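Local coordinates for RagB/SusD domain protein (Flavobacterium johnsoniae, PDB 5J90), which binds chitin as a SusD homolog, probably an outer-membrane lipoprotein, of a polysaccharide utilization system for converting recalcitrant chitin, at residues A[120-125]-A[242-247]; A[276-281]-A[424-429]; A[329-334]-A[366-371]. All coordinates share one frame; numbering follows the deposited sequence. Where two conformers were deposited one is given.

Interaction 1 (A[120-125]-A[242-247])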
ATOM      1  N   LEU A 120     -22.485 -14.984 -13.247  1.00 10.44           N
ATOM      2  CA  LEU A 120     -21.704 -13.846 -12.753  1.00 10.13           C
ATOM      3  C   LEU A 120     -21.566 -13.870 -11.233  1.00  9.65           C
ATOM      4  O   LEU A 120     -20.498 -13.582 -10.685  1.00  9.34           O
ATOM      5  CB  LEU A 120     -22.317 -12.519 -13.204  1.00 10.49           C
ATOM      6  CG  LEU A 120     -22.185 -12.188 -14.694  1.00  9.71           C
ATOM      7  CD1 LEU A 120     -22.934 -10.903 -15.006  1.00 11.70           C
ATOM      8  CD2 LEU A 120     -20.710 -12.076 -15.086  1.00 12.17           C
ATOM      9  N   ILE A 121     -22.649 -14.199 -10.537  1.00  9.65           N
ATOM     10  CA  ILE A 121     -22.594 -14.271  -9.083  1.00  8.73           C
ATOM     11  C   ILE A 121     -21.621 -15.360  -8.632  1.00  9.62           C
ATOM     12  O   ILE A 121     -20.778 -15.139  -7.756  1.00  9.52           O
ATOM     13  CB  ILE A 121     -23.995 -14.486  -8.472  1.00  9.94           C
ATOM     14  CG1 ILE A 121     -24.917 -13.334  -8.877  1.00 10.24           C
ATOM     15  CG2 ILE A 121     -23.906 -14.603  -6.956  1.00 10.45           C
ATOM     16  CD1 ILE A 121     -26.394 -13.566  -8.502  1.00 11.39           C
ATOM     17  N   LEU A 122     -21.724 -16.539  -9.237  1.00  9.94           N
ATOM     18  CA  LEU A 122     -20.796 -17.623  -8.927  1.00  9.99           C
ATOM     19  C   LEU A 122     -19.358 -17.270  -9.301  1.00  8.79           C
ATOM     20  O   LEU A 122     -18.417 -17.626  -8.587  1.00 10.01           O
ATOM     21  CB  LEU A 122     -21.221 -18.905  -9.644  1.00 13.53           C
ATOM     22  CG  LEU A 122     -22.247 -19.735  -8.897  1.00 16.79           C
ATOM     23  CD1 LEU A 122     -22.753 -20.844  -9.809  1.00 17.68           C
ATOM     24  CD2 LEU A 122     -21.623 -20.305  -7.631  1.00 15.76           C
ATOM     25  N   LYS A 123     -19.198 -16.581 -10.429  1.00  9.54           N
ATOM     26  CA  LYS A 123     -17.890 -16.133 -10.887  1.00 10.07           C
ATOM     27  C   LYS A 123     -17.232 -15.240  -9.834  1.00  9.22           C
ATOM     28  O   LYS A 123     -16.069 -15.460  -9.467  1.00  9.72           O
ATOM     29  CB  LYS A 123     -18.028 -15.366 -12.200  1.00  9.81           C
ATOM     30  CG  LYS A 123     -16.717 -14.883 -12.805  1.00 10.39           C
ATOM     31  CD  LYS A 123     -17.015 -13.929 -13.956  1.00 10.28           C
ATOM     32  CE  LYS A 123     -15.749 -13.526 -14.717  1.00 10.86           C
ATOM     33  NZ  LYS A 123     -16.054 -12.491 -15.734  1.00 11.97           N
ATOM     34  N   VAL A 124     -17.970 -14.247  -9.344  1.00  8.98           N
ATOM     35  CA  VAL A 124     -17.411 -13.338  -8.354  1.00  9.39           C
ATOM     36  C   VAL A 124     -17.130 -14.091  -7.044  1.00  8.29           C
ATOM     37  O   VAL A 124     -16.092 -13.877  -6.407  1.00  8.09           O
ATOM     38  CB  VAL A 124     -18.322 -12.122  -8.144  1.00  8.01           C
ATOM     39  CG1 VAL A 124     -17.794 -11.249  -7.002  1.00  9.43           C
ATOM     40  CG2 VAL A 124     -18.421 -11.314  -9.439  1.00  9.34           C
ATOM     41  N   GLU A 125     -18.018 -15.000  -6.659  1.00  7.87           N
ATOM     42  CA  GLU A 125     -17.782 -15.792  -5.453  1.00  8.05           C
ATOM     43  C   GLU A 125     -16.479 -16.581  -5.539  1.00  7.92           C
ATOM     44  O   GLU A 125     -15.702 -16.615  -4.584  1.00  9.22           O
ATOM     45  CB  GLU A 125     -18.965 -16.727  -5.178  1.00  8.49           C
ATOM     46  CG  GLU A 125     -18.679 -17.830  -4.155  1.00  9.03           C
ATOM     47  CD  GLU A 125     -18.228 -17.336  -2.778  1.00  8.95           C
ATOM     48  OE1 GLU A 125     -18.379 -16.129  -2.452  1.00  9.55           O
ATOM     49  OE2 GLU A 125     -17.707 -18.186  -2.013  1.00  9.73           O
ATOM     50  N   ASP A 242     -30.698 -18.015   4.655  1.00 10.87           N
ATOM     51  CA  ASP A 242     -30.154 -17.127   3.622  1.00 11.03           C
ATOM     52  C   ASP A 242     -28.687 -17.420   3.300  1.00  9.01           C
ATOM     53  O   ASP A 242     -28.151 -16.888   2.315  1.00  9.07           O
ATOM     54  CB  ASP A 242     -30.264 -15.652   4.041  1.00 10.39           C
ATOM     55  CG  ASP A 242     -31.696 -15.176   4.213  1.00 13.27           C
ATOM     56  OD1 ASP A 242     -32.619 -15.740   3.581  1.00 12.85           O
ATOM     57  OD2 ASP A 242     -31.868 -14.193   4.969  1.00 12.04           O
ATOM     58  N   SER A 243     -28.036 -18.232   4.129  1.00  9.75           N
ATOM     59  CA  SER A 243     -26.604 -18.497   3.985  1.00  9.60           C
ATOM     60  C   SER A 243     -26.268 -19.131   2.640  1.00 10.28           C
ATOM     61  O   SER A 243     -27.070 -19.871   2.068  1.00 10.78           O
ATOM     62  CB  SER A 243     -26.109 -19.414   5.105  1.00 10.05           C
ATOM     63  OG  SER A 243     -26.307 -18.831   6.384  1.00 10.74           O
ATOM     64  N   PHE A 244     -25.069 -18.846   2.140  1.00  8.75           N
ATOM     65  CA  PHE A 244     -24.593 -19.454   0.903  1.00  8.42           C
ATOM     66  C   PHE A 244     -23.790 -20.702   1.233  1.00  9.51           C
ATOM     67  O   PHE A 244     -22.799 -20.652   1.970  1.00  9.52           O
ATOM     68  CB  PHE A 244     -23.740 -18.478   0.082  1.00  9.18           C
ATOM     69  CG  PHE A 244     -23.414 -18.994  -1.284  1.00  9.89           C
ATOM     70  CD1 PHE A 244     -24.401 -19.101  -2.248  1.00 14.77           C
ATOM     71  CD2 PHE A 244     -22.128 -19.404  -1.599  1.00 12.37           C
ATOM     72  CE1 PHE A 244     -24.113 -19.597  -3.510  1.00 15.97           C
ATOM     73  CE2 PHE A 244     -21.839 -19.906  -2.862  1.00 13.28           C
ATOM     74  CZ  PHE A 244     -22.836 -19.999  -3.810  1.00 15.08           C
ATOM     75  N   LYS A 245     -24.240 -21.831   0.696  1.00  9.85           N
ATOM     76  CA  LYS A 245     -23.594 -23.116   0.949  1.00 10.17           C
ATOM     77  C   LYS A 245     -23.698 -23.988  -0.292  1.00  9.24           C
ATOM     78  O   LYS A 245     -24.625 -23.843  -1.100  1.00 10.64           O
ATOM     79  CB  LYS A 245     -24.241 -23.830   2.142  1.00 10.11           C
ATOM     80  CG  LYS A 245     -25.717 -24.177   1.940  1.00 10.39           C
ATOM     81  CD  LYS A 245     -26.305 -24.811   3.197  1.00 12.02           C
ATOM     82  CE  LYS A 245     -27.784 -25.087   3.047  1.00 11.69           C
ATOM     83  NZ  LYS A 245     -28.343 -25.598   4.342  1.00 14.91           N
ATOM     84  N   ILE A 246     -22.733 -24.885  -0.445  1.00  9.60           N
ATOM     85  CA  ILE A 246     -22.824 -25.927  -1.449  1.00 10.88           C
ATOM     86  C   ILE A 246     -23.442 -27.153  -0.798  1.00 11.39           C
ATOM     87  O   ILE A 246     -22.940 -27.649   0.208  1.00 12.13           O
ATOM     88  CB  ILE A 246     -21.440 -26.298  -2.011  1.00 11.23           C
ATOM     89  CG1 ILE A 246     -20.682 -25.037  -2.459  1.00 11.76           C
ATOM     90  CG2 ILE A 246     -21.596 -27.307  -3.151  1.00 12.68           C
ATOM     91  CD1 ILE A 246     -21.350 -24.263  -3.583  1.00 12.94           C
ATOM     92  N   VAL A 247     -24.556 -27.610  -1.359  1.00 11.61           N
ATOM     93  CA  VAL A 247     -25.191 -28.839  -0.902  1.00 11.14           C
ATOM     94  C   VAL A 247     -24.818 -29.918  -1.906  1.00 11.34           C
ATOM     95  O   VAL A 247     -25.404 -30.004  -2.987  1.00 15.37           O
ATOM     96  CB  VAL A 247     -26.718 -28.668  -0.824  1.00 12.35           C
ATOM     97  CG1 VAL A 247     -27.375 -29.962  -0.363  1.00 14.69           C
ATOM     98  CG2 VAL A 247     -27.082 -27.519   0.121  1.00 12.59           C
TER
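Glu125 and Phe244 mark the closest approach of the two backbones, yet their CA atoms are still 10.0 Å apart, so side chains alone bridge the space between helix and strand. Residues 120-125 are a regular turn and a half of helix, with Val124 N bonded to Leu120 O and Glu125 N to Ile121 O. Residues 242-247 leave a short turn at Asp242 and become extended from Phe244 onward.

The contact illustrates how a single aromatic side chain can fill such a gap. With CG anti to the backbone N (chi1 -171°), the benzyl group of Phe244 is carried toward the helix, and two neighbouring ring atoms do the touching. At the ring's edge, close to its plane, Leu122 places CD2 4.0 Å from Phe244 CZ; the two side chains run roughly perpendicular, and the methyl meets the outermost carbon. The second touch is made by a methylene: Glu125 CG lies 4.0 Å from Phe244 CE2 and approaches obliquely. The Glu125 chain bends at chi2 (58°) and runs past the ring in the opposite sense, its carboxylate plane inclined 59° to the aromatic plane. All three residues are buried, and the touch is van der Waals packing, with no hydrogen bond from one segment to the other.

Around this small interface the core is largely helical. Helix 33-37 packs on Leu122 through Phe33, Met36 and Phe37, while Phe202 of helix 196-213 stacks with Phe244 and also meets Ile121 and Glu125. Strand 244-247 pairs antiparallel with strand 326-328, whereas helix 154-177 covers Leu120, Ile121 and Val124 of helix 113-134.

Interaction 2 (A[276-281]-A[424-429])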
ATOM      1  N   LYS A 276     -11.637 -21.634  24.155  1.00 13.50           N
ATOM      2  CA  LYS A 276     -11.575 -22.045  25.563  1.00 14.71           C
ATOM      3  C   LYS A 276     -11.697 -20.841  26.488  1.00 17.26           C
ATOM      4  O   LYS A 276     -12.368 -20.909  27.519  1.00 17.65           O
ATOM      5  CB  LYS A 276     -10.272 -22.774  25.874  1.00 16.91           C
ATOM      6  CG  LYS A 276     -10.261 -24.249  25.561  1.00 20.48           C
ATOM      7  CD  LYS A 276      -9.050 -24.876  26.238  1.00 30.18           C
ATOM      8  CE  LYS A 276      -9.114 -26.386  26.279  1.00 34.43           C
ATOM      9  NZ  LYS A 276      -7.791 -26.942  26.685  1.00 27.29           N
ATOM     10  N   GLY A 277     -11.040 -19.739  26.136  1.00 14.48           N
ATOM     11  CA  GLY A 277     -11.092 -18.541  26.960  1.00 14.72           C
ATOM     12  C   GLY A 277     -12.519 -18.085  27.184  1.00 15.65           C
ATOM     13  O   GLY A 277     -12.912 -17.720  28.298  1.00 17.84           O
ATOM     14  N   TYR A 278     -13.307 -18.112  26.115  1.00 15.16           N
ATOM     15  CA  TYR A 278     -14.704 -17.704  26.178  1.00 15.17           C
ATOM     16  C   TYR A 278     -15.640 -18.822  26.637  1.00 14.78           C
ATOM     17  O   TYR A 278     -16.836 -18.594  26.769  1.00 15.09           O
ATOM     18  CB  TYR A 278     -15.180 -17.229  24.802  1.00 14.98           C
ATOM     19  CG  TYR A 278     -14.678 -15.870  24.341  1.00 15.27           C
ATOM     20  CD1 TYR A 278     -14.277 -14.885  25.243  1.00 13.75           C
ATOM     21  CD2 TYR A 278     -14.639 -15.564  22.985  1.00 14.74           C
ATOM     22  CE1 TYR A 278     -13.841 -13.636  24.799  1.00 14.19           C
ATOM     23  CE2 TYR A 278     -14.208 -14.329  22.536  1.00 13.44           C
ATOM     24  CZ  TYR A 278     -13.808 -13.368  23.439  1.00 13.39           C
ATOM     25  OH  TYR A 278     -13.390 -12.135  22.968  1.00 13.71           O
ATOM     26  N   GLN A 279     -15.102 -20.021  26.863  1.00 13.84           N
ATOM     27  CA  GLN A 279     -15.926 -21.204  27.148  1.00 15.60           C
ATOM     28  C   GLN A 279     -17.063 -21.301  26.137  1.00 16.80           C
ATOM     29  O   GLN A 279     -18.230 -21.480  26.481  1.00 16.80           O
ATOM     30  CB  GLN A 279     -16.471 -21.167  28.578  1.00 18.43           C
ATOM     31  CG  GLN A 279     -15.388 -21.254  29.638  1.00 21.88           C
ATOM     32  CD  GLN A 279     -15.951 -21.254  31.045  1.00 35.54           C
ATOM     33  OE1 GLN A 279     -17.081 -21.690  31.274  1.00 35.32           O
ATOM     34  NE2 GLN A 279     -15.169 -20.756  31.995  1.00 41.99           N
ATOM     35  N   ASP A 280     -16.692 -21.163  24.870  1.00 15.14           N
ATOM     36  CA  ASP A 280     -17.643 -21.035  23.784  1.00 12.58           C
ATOM     37  C   ASP A 280     -18.276 -22.390  23.476  1.00 12.14           C
ATOM     38  O   ASP A 280     -17.566 -23.335  23.141  1.00 13.31           O
ATOM     39  CB  ASP A 280     -16.875 -20.504  22.568  1.00 14.07           C
ATOM     40  CG  ASP A 280     -17.779 -19.988  21.479  1.00 12.97           C
ATOM     41  OD1 ASP A 280     -18.762 -20.665  21.138  1.00 12.58           O
ATOM     42  OD2 ASP A 280     -17.497 -18.880  20.954  1.00 13.14           O
ATOM     43  N   PRO A 281     -19.613 -22.489  23.569  1.00 12.40           N
ATOM     44  CA  PRO A 281     -20.262 -23.789  23.346  1.00 15.09           C
ATOM     45  C   PRO A 281     -20.164 -24.280  21.901  1.00 16.40           C
ATOM     46  O   PRO A 281     -20.440 -25.452  21.644  1.00 17.06           O
ATOM     47  CB  PRO A 281     -21.724 -23.528  23.726  1.00 15.63           C
ATOM     48  CG  PRO A 281     -21.909 -22.062  23.540  1.00 17.05           C
ATOM     49  CD  PRO A 281     -20.588 -21.439  23.915  1.00 14.34           C
ATOM     50  N   LYS A 424     -16.811 -12.568  14.325  1.00  9.33           N
ATOM     51  CA  LYS A 424     -16.916 -12.910  12.913  1.00  8.07           C
ATOM     52  C   LYS A 424     -16.013 -14.108  12.592  1.00  8.80           C
ATOM     53  O   LYS A 424     -16.421 -15.065  11.913  1.00  9.61           O
ATOM     54  CB  LYS A 424     -16.490 -11.679  12.112  1.00  9.94           C
ATOM     55  CG  LYS A 424     -16.804 -11.705  10.647  1.00  9.49           C
ATOM     56  CD  LYS A 424     -16.370 -10.356  10.059  1.00  9.86           C
ATOM     57  CE  LYS A 424     -16.645 -10.268   8.587  1.00 10.25           C
ATOM     58  NZ  LYS A 424     -15.862  -9.129   8.021  1.00  9.60           N
ATOM     59  N   TRP A 425     -14.792 -14.055  13.107  1.00  8.15           N
ATOM     60  CA  TRP A 425     -13.810 -15.116  12.933  1.00  8.66           C
ATOM     61  C   TRP A 425     -14.332 -16.441  13.516  1.00  9.62           C
ATOM     62  O   TRP A 425     -14.262 -17.480  12.858  1.00  9.43           O
ATOM     63  CB  TRP A 425     -12.508 -14.658  13.586  1.00  8.55           C
ATOM     64  CG  TRP A 425     -11.301 -15.570  13.547  1.00  8.90           C
ATOM     65  CD1 TRP A 425     -10.326 -15.607  12.587  1.00  8.87           C
ATOM     66  CD2 TRP A 425     -10.878 -16.476  14.578  1.00  9.02           C
ATOM     67  NE1 TRP A 425      -9.349 -16.506  12.935  1.00  8.68           N
ATOM     68  CE2 TRP A 425      -9.666 -17.062  14.151  1.00  8.35           C
ATOM     69  CE3 TRP A 425     -11.419 -16.866  15.811  1.00 10.27           C
ATOM     70  CZ2 TRP A 425      -8.975 -18.001  14.916  1.00  9.60           C
ATOM     71  CZ3 TRP A 425     -10.734 -17.811  16.567  1.00 10.38           C
ATOM     72  CH2 TRP A 425      -9.527 -18.367  16.117  1.00  9.89           C
ATOM     73  N   ILE A 426     -14.883 -16.408  14.727  1.00  9.15           N
ATOM     74  CA  ILE A 426     -15.428 -17.643  15.297  1.00 10.42           C
ATOM     75  C   ILE A 426     -16.571 -18.183  14.430  1.00  9.67           C
ATOM     76  O   ILE A 426     -16.621 -19.379  14.134  1.00  9.65           O
ATOM     77  CB  ILE A 426     -15.911 -17.473  16.761  1.00  8.92           C
ATOM     78  CG1 ILE A 426     -14.750 -17.075  17.671  1.00  9.81           C
ATOM     79  CG2 ILE A 426     -16.551 -18.780  17.268  1.00 10.21           C
ATOM     80  CD1 ILE A 426     -15.186 -16.619  19.074  1.00 12.61           C
ATOM     81  N   ALA A 427     -17.486 -17.306  14.025  1.00  8.82           N
ATOM     82  CA  ALA A 427     -18.660 -17.719  13.263  1.00  9.14           C
ATOM     83  C   ALA A 427     -18.327 -18.335  11.903  1.00 10.30           C
ATOM     84  O   ALA A 427     -19.068 -19.191  11.412  1.00 10.42           O
ATOM     85  CB  ALA A 427     -19.628 -16.541  13.097  1.00  9.72           C
ATOM     86  N   GLY A 428     -17.225 -17.896  11.286  1.00  8.95           N
ATOM     87  CA  GLY A 428     -16.909 -18.311   9.928  1.00  9.58           C
ATOM     88  C   GLY A 428     -16.158 -19.625   9.806  1.00 10.08           C
ATOM     89  O   GLY A 428     -15.938 -20.087   8.693  1.00 10.61           O
ATOM     90  N   PHE A 429     -15.773 -20.226  10.933  1.00  9.72           N
ATOM     91  CA  PHE A 429     -15.077 -21.507  10.912  1.00  9.59           C
ATOM     92  C   PHE A 429     -15.938 -22.523  10.162  1.00 12.03           C
ATOM     93  O   PHE A 429     -17.159 -22.542  10.347  1.00 12.46           O
ATOM     94  CB  PHE A 429     -14.820 -21.973  12.350  1.00 10.97           C
ATOM     95  CG  PHE A 429     -14.081 -23.279  12.437  1.00 10.51           C
ATOM     96  CD1 PHE A 429     -14.779 -24.474  12.589  1.00 11.18           C
ATOM     97  CD2 PHE A 429     -12.698 -23.317  12.363  1.00 10.58           C
ATOM     98  CE1 PHE A 429     -14.106 -25.683  12.660  1.00 11.28           C
ATOM     99  CE2 PHE A 429     -12.020 -24.527  12.433  1.00 10.42           C
ATOM    100  CZ  PHE A 429     -12.731 -25.710  12.581  1.00 12.12           C
TER
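Ile426 faces two quite different partners, Tyr278 and Asp280, and it is the orientation of its branches that lets one aliphatic side chain serve both. CG1 stands beside the backbone N (chi1 -62°) and the chain continues extended, carrying CD1 out from helix 413-428 to meet the turn after helix 269-277. That methyl reaches the rim of the Tyr278 ring, near the ring plane and 4.1 Å from Tyr278 CD2. The approach is therefore edge-on, a methyl beside an aromatic C-H, and does not amount to a CH-pi contact over the ring face.

Asp280 comes from the opposite direction. Its OD2 is 3.7 Å from Ile426 CD1 and 3.8 Å from Ile426 CG2, so a single carboxylate oxygen rests against both branches of the isoleucine. Tyr278 and Asp280 flank Gln279, whose positive phi, with two bonds back into the last turn, makes a Schellman motif after helix 269-277.

The polar ends find their bonds elsewhere. Tyr278 OH is hydrogen-bonded to Val403 O, and Asp280 OD2 forms a salt bridge with Arg282 NH2, while the Asp280 side chain also caps a backbone N just beyond Pro281, where the chain turns into helix 283-286. Arg282 in turn packs on Ile426. The isoleucine thus meets an aromatic edge at one partner and a carboxylate oxygen at the other. A buried carboxylate can tolerate methyl neighbours because its charge is probably balanced by the arginine; Ile426 adds only van der Waals contact, and no hydrogen bond crosses between the segments.

Interaction 3 (A[329-334]-A[366-371])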
ATOM      1  N   LEU A 329     -20.104 -21.364   2.684  1.00  8.72           N
ATOM      2  CA  LEU A 329     -19.143 -20.420   2.129  1.00  9.93           C
ATOM      3  C   LEU A 329     -19.404 -18.978   2.568  1.00  9.67           C
ATOM      4  O   LEU A 329     -18.504 -18.143   2.508  1.00 10.48           O
ATOM      5  CB  LEU A 329     -19.107 -20.527   0.603  1.00 10.82           C
ATOM      6  CG  LEU A 329     -18.590 -21.863   0.079  1.00 13.17           C
ATOM      7  CD1 LEU A 329     -18.790 -21.937  -1.430  1.00 14.90           C
ATOM      8  CD2 LEU A 329     -17.128 -22.060   0.457  1.00 16.26           C
ATOM      9  N   MET A 330     -20.624 -18.679   3.006  1.00  9.20           N
ATOM     10  CA  MET A 330     -20.929 -17.371   3.593  1.00  9.19           C
ATOM     11  C   MET A 330     -22.164 -17.497   4.485  1.00  9.33           C
ATOM     12  O   MET A 330     -23.274 -17.709   3.988  1.00 10.20           O
ATOM     13  CB  MET A 330     -21.154 -16.315   2.512  1.00 10.11           C
ATOM     14  CG  MET A 330     -21.423 -14.917   3.072  1.00 11.09           C
ATOM     15  SD  MET A 330     -21.817 -13.696   1.796  1.00 13.02           S
ATOM     16  CE  MET A 330     -20.209 -13.410   1.089  1.00 18.85           C
ATOM     17  N   ASN A 331     -21.964 -17.371   5.792  1.00  9.44           N
ATOM     18  CA  ASN A 331     -23.059 -17.484   6.751  1.00  8.62           C
ATOM     19  C   ASN A 331     -23.793 -16.175   6.962  1.00  9.16           C
ATOM     20  O   ASN A 331     -23.202 -15.102   6.847  1.00  9.69           O
ATOM     21  CB  ASN A 331     -22.535 -17.917   8.118  1.00  9.70           C
ATOM     22  CG  ASN A 331     -21.829 -19.247   8.091  1.00  9.74           C
ATOM     23  OD1 ASN A 331     -22.283 -20.196   7.449  1.00 12.96           O
ATOM     24  ND2 ASN A 331     -20.725 -19.334   8.817  1.00 10.96           N
ATOM     25  N   ALA A 332     -25.070 -16.254   7.320  1.00  9.94           N
ATOM     26  CA  ALA A 332     -25.814 -15.058   7.674  1.00  8.70           C
ATOM     27  C   ALA A 332     -25.116 -14.239   8.767  1.00  8.85           C
ATOM     28  O   ALA A 332     -25.186 -13.009   8.755  1.00  8.49           O
ATOM     29  CB  ALA A 332     -27.240 -15.433   8.091  1.00 10.95           C
ATOM     30  N   ALA A 333     -24.445 -14.899   9.706  1.00  9.08           N
ATOM     31  CA  ALA A 333     -23.757 -14.171  10.775  1.00  8.57           C
ATOM     32  C   ALA A 333     -22.790 -13.125  10.218  1.00  8.82           C
ATOM     33  O   ALA A 333     -22.708 -12.010  10.738  1.00  8.98           O
ATOM     34  CB  ALA A 333     -23.027 -15.124  11.708  1.00  9.91           C
ATOM     35  N   GLU A 334     -22.080 -13.477   9.149  1.00  8.71           N
ATOM     36  CA  GLU A 334     -21.133 -12.554   8.536  1.00  9.14           C
ATOM     37  C   GLU A 334     -21.818 -11.271   8.080  1.00  8.91           C
ATOM     38  O   GLU A 334     -21.245 -10.192   8.191  1.00  8.27           O
ATOM     39  CB  GLU A 334     -20.431 -13.206   7.340  1.00  8.88           C
ATOM     40  CG  GLU A 334     -19.465 -12.238   6.650  1.00  8.92           C
ATOM     41  CD  GLU A 334     -18.686 -12.833   5.495  1.00 10.14           C
ATOM     42  OE1 GLU A 334     -18.620 -14.076   5.366  1.00 10.89           O
ATOM     43  OE2 GLU A 334     -18.121 -12.035   4.712  1.00  9.87           O
ATOM     44  N   ASP A 366     -27.471 -19.921  16.839  1.00 12.58           N
ATOM     45  CA  ASP A 366     -28.618 -20.628  16.279  1.00 13.47           C
ATOM     46  C   ASP A 366     -28.191 -21.561  15.152  1.00 15.84           C
ATOM     47  O   ASP A 366     -28.666 -22.701  15.059  1.00 16.35           O
ATOM     48  CB  ASP A 366     -29.670 -19.641  15.772  1.00 13.82           C
ATOM     49  CG  ASP A 366     -30.367 -18.894  16.893  1.00 18.71           C
ATOM     50  OD1 ASP A 366     -30.270 -19.319  18.066  1.00 21.01           O
ATOM     51  OD2 ASP A 366     -31.026 -17.880  16.589  1.00 21.72           O
ATOM     52  N   GLN A 367     -27.285 -21.085  14.299  1.00 14.65           N
ATOM     53  CA  GLN A 367     -26.823 -21.877  13.173  0.61 13.46           C
ATOM     54  C   GLN A 367     -26.158 -23.169  13.641  1.00 12.84           C
ATOM     55  O   GLN A 367     -26.314 -24.226  13.007  1.00 14.15           O
ATOM     56  CB  GLN A 367     -25.854 -21.067  12.311  0.61 13.18           C
ATOM     57  CG  GLN A 367     -25.536 -21.750  11.005  0.61 13.49           C
ATOM     58  CD  GLN A 367     -24.694 -20.907  10.077  0.61 11.41           C
ATOM     59  OE1 GLN A 367     -23.842 -20.123  10.513  0.61 11.50           O
ATOM     60  NE2 GLN A 367     -24.918 -21.072   8.785  0.61 13.88           N
ATOM     61  N   ARG A 368     -25.436 -23.089  14.754  1.00 13.42           N
ATOM     62  CA  ARG A 368     -24.702 -24.241  15.274  1.00 14.69           C
ATOM     63  C   ARG A 368     -25.523 -25.071  16.265  1.00 15.98           C
ATOM     64  O   ARG A 368     -25.053 -26.092  16.752  1.00 18.50           O
ATOM     65  CB  ARG A 368     -23.389 -23.790  15.923  1.00 14.41           C
ATOM     66  CG  ARG A 368     -22.545 -22.864  15.057  1.00 15.71           C
ATOM     67  CD  ARG A 368     -22.195 -23.477  13.714  1.00 16.85           C
ATOM     68  NE  ARG A 368     -21.241 -22.621  13.010  1.00 13.12           N
ATOM     69  CZ  ARG A 368     -20.512 -23.005  11.975  1.00 14.77           C
ATOM     70  NH1 ARG A 368     -20.614 -24.240  11.498  1.00 17.20           N
ATOM     71  NH2 ARG A 368     -19.667 -22.149  11.419  1.00 13.33           N
ATOM     72  N   GLY A 369     -26.738 -24.624  16.567  1.00 14.08           N
ATOM     73  CA  GLY A 369     -27.634 -25.384  17.432  1.00 14.25           C
ATOM     74  C   GLY A 369     -27.259 -25.373  18.901  1.00 18.24           C
ATOM     75  O   GLY A 369     -27.554 -26.332  19.626  1.00 19.21           O
ATOM     76  N   VAL A 370     -26.613 -24.305  19.357  1.00 15.35           N
ATOM     77  CA  VAL A 370     -26.220 -24.203  20.757  1.00 15.14           C
ATOM     78  C   VAL A 370     -27.003 -23.119  21.483  1.00 16.27           C
ATOM     79  O   VAL A 370     -27.411 -22.116  20.890  1.00 17.42           O
ATOM     80  CB  VAL A 370     -24.702 -23.972  20.936  1.00 17.21           C
ATOM     81  CG1 VAL A 370     -23.920 -25.197  20.473  1.00 21.09           C
ATOM     82  CG2 VAL A 370     -24.256 -22.725  20.193  1.00 17.43           C
ATOM     83  N   SER A 371     -27.232 -23.345  22.771  1.00 17.76           N
ATOM     84  CA  SER A 371     -27.951 -22.391  23.598  1.00 18.66           C
ATOM     85  C   SER A 371     -26.956 -21.541  24.377  1.00 17.57           C
ATOM     86  O   SER A 371     -25.746 -21.769  24.313  1.00 18.18           O
ATOM     87  CB  SER A 371     -28.881 -23.133  24.560  1.00 24.90           C
ATOM     88  OG  SER A 371     -28.141 -24.027  25.366  1.00 30.39           O
TER
HETATM   89  O   HOH W   1     -18.917 -21.621   8.218  1.00 15.94           O
HETATM   90  O   HOH W   2     -24.987 -17.585  10.779  1.00 11.03           O
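Asn331 and Gln367 join their amides with the planes nearly perpendicular (80° apart) instead of coplanar. Gln367 NE2 donates to Asn331 OD1 over 3.1 Å, but the donor stands well above the carbonyl plane rather than on a lone pair, and the N-H points off line (141°), so the bond is far from straight. Two acceptors also come close without bonding, Asn331 OD1 and Gln367 OE1 at 3.4 Å. CG of Gln367 lies anti to the backbone N (chi1 -170°), and the extended chain beyond brings the amide across Asn331 at about a right angle.

Water supplements the direct bond. One molecule donates to Gln367 OE1 at 2.8 Å and accepts from Ala333 N at 2.9 Å, tying the glutamine to the first turn of helix 332-344. Gln367 was deposited in two conformers, and both its direct bond and the water bond of OE1 are certain only for the conformer given. Another water accepts from Asn331 ND2 at 3.0 Å and, weakly, from Arg368 NH2, whose stronger partner is Phe429 O. An alanine in place of Asn331 would be likely to deprive Gln367 NE2 of its acceptor and break the water link to Arg368.

Helix 353-368 closes in a Schellman motif at Gly369. The first turn of one helix meeting the last turn of the next is consistent with the TPR-like helical architecture of SusD-family proteins.

Interactions 1 and 3 meet through the backbone: Phe244 N lies 2.8 Å from Met330 O, and Phe244 O 2.9 Å from Leu329 N, a classic beta bulge, although their centres are 16 Å apart. Interactions 2 and 3 are closer, about 11 Å between centres, and Arg368 joins them, its NH2 lying 2.8 Å from Phe429 O and 3.0 Å from Ala427 O. Interaction 3 is nested in the chain loop that interaction 2 closes. Interactions 1 and 2 stay apart, with centres about 24 Å from each other and nearest atoms about 9 Å; interaction 3, which touches both, lies as the link between them. Interactions 1 and 2 are packing, interaction 3 is polar, and none can be assigned to the chitin site.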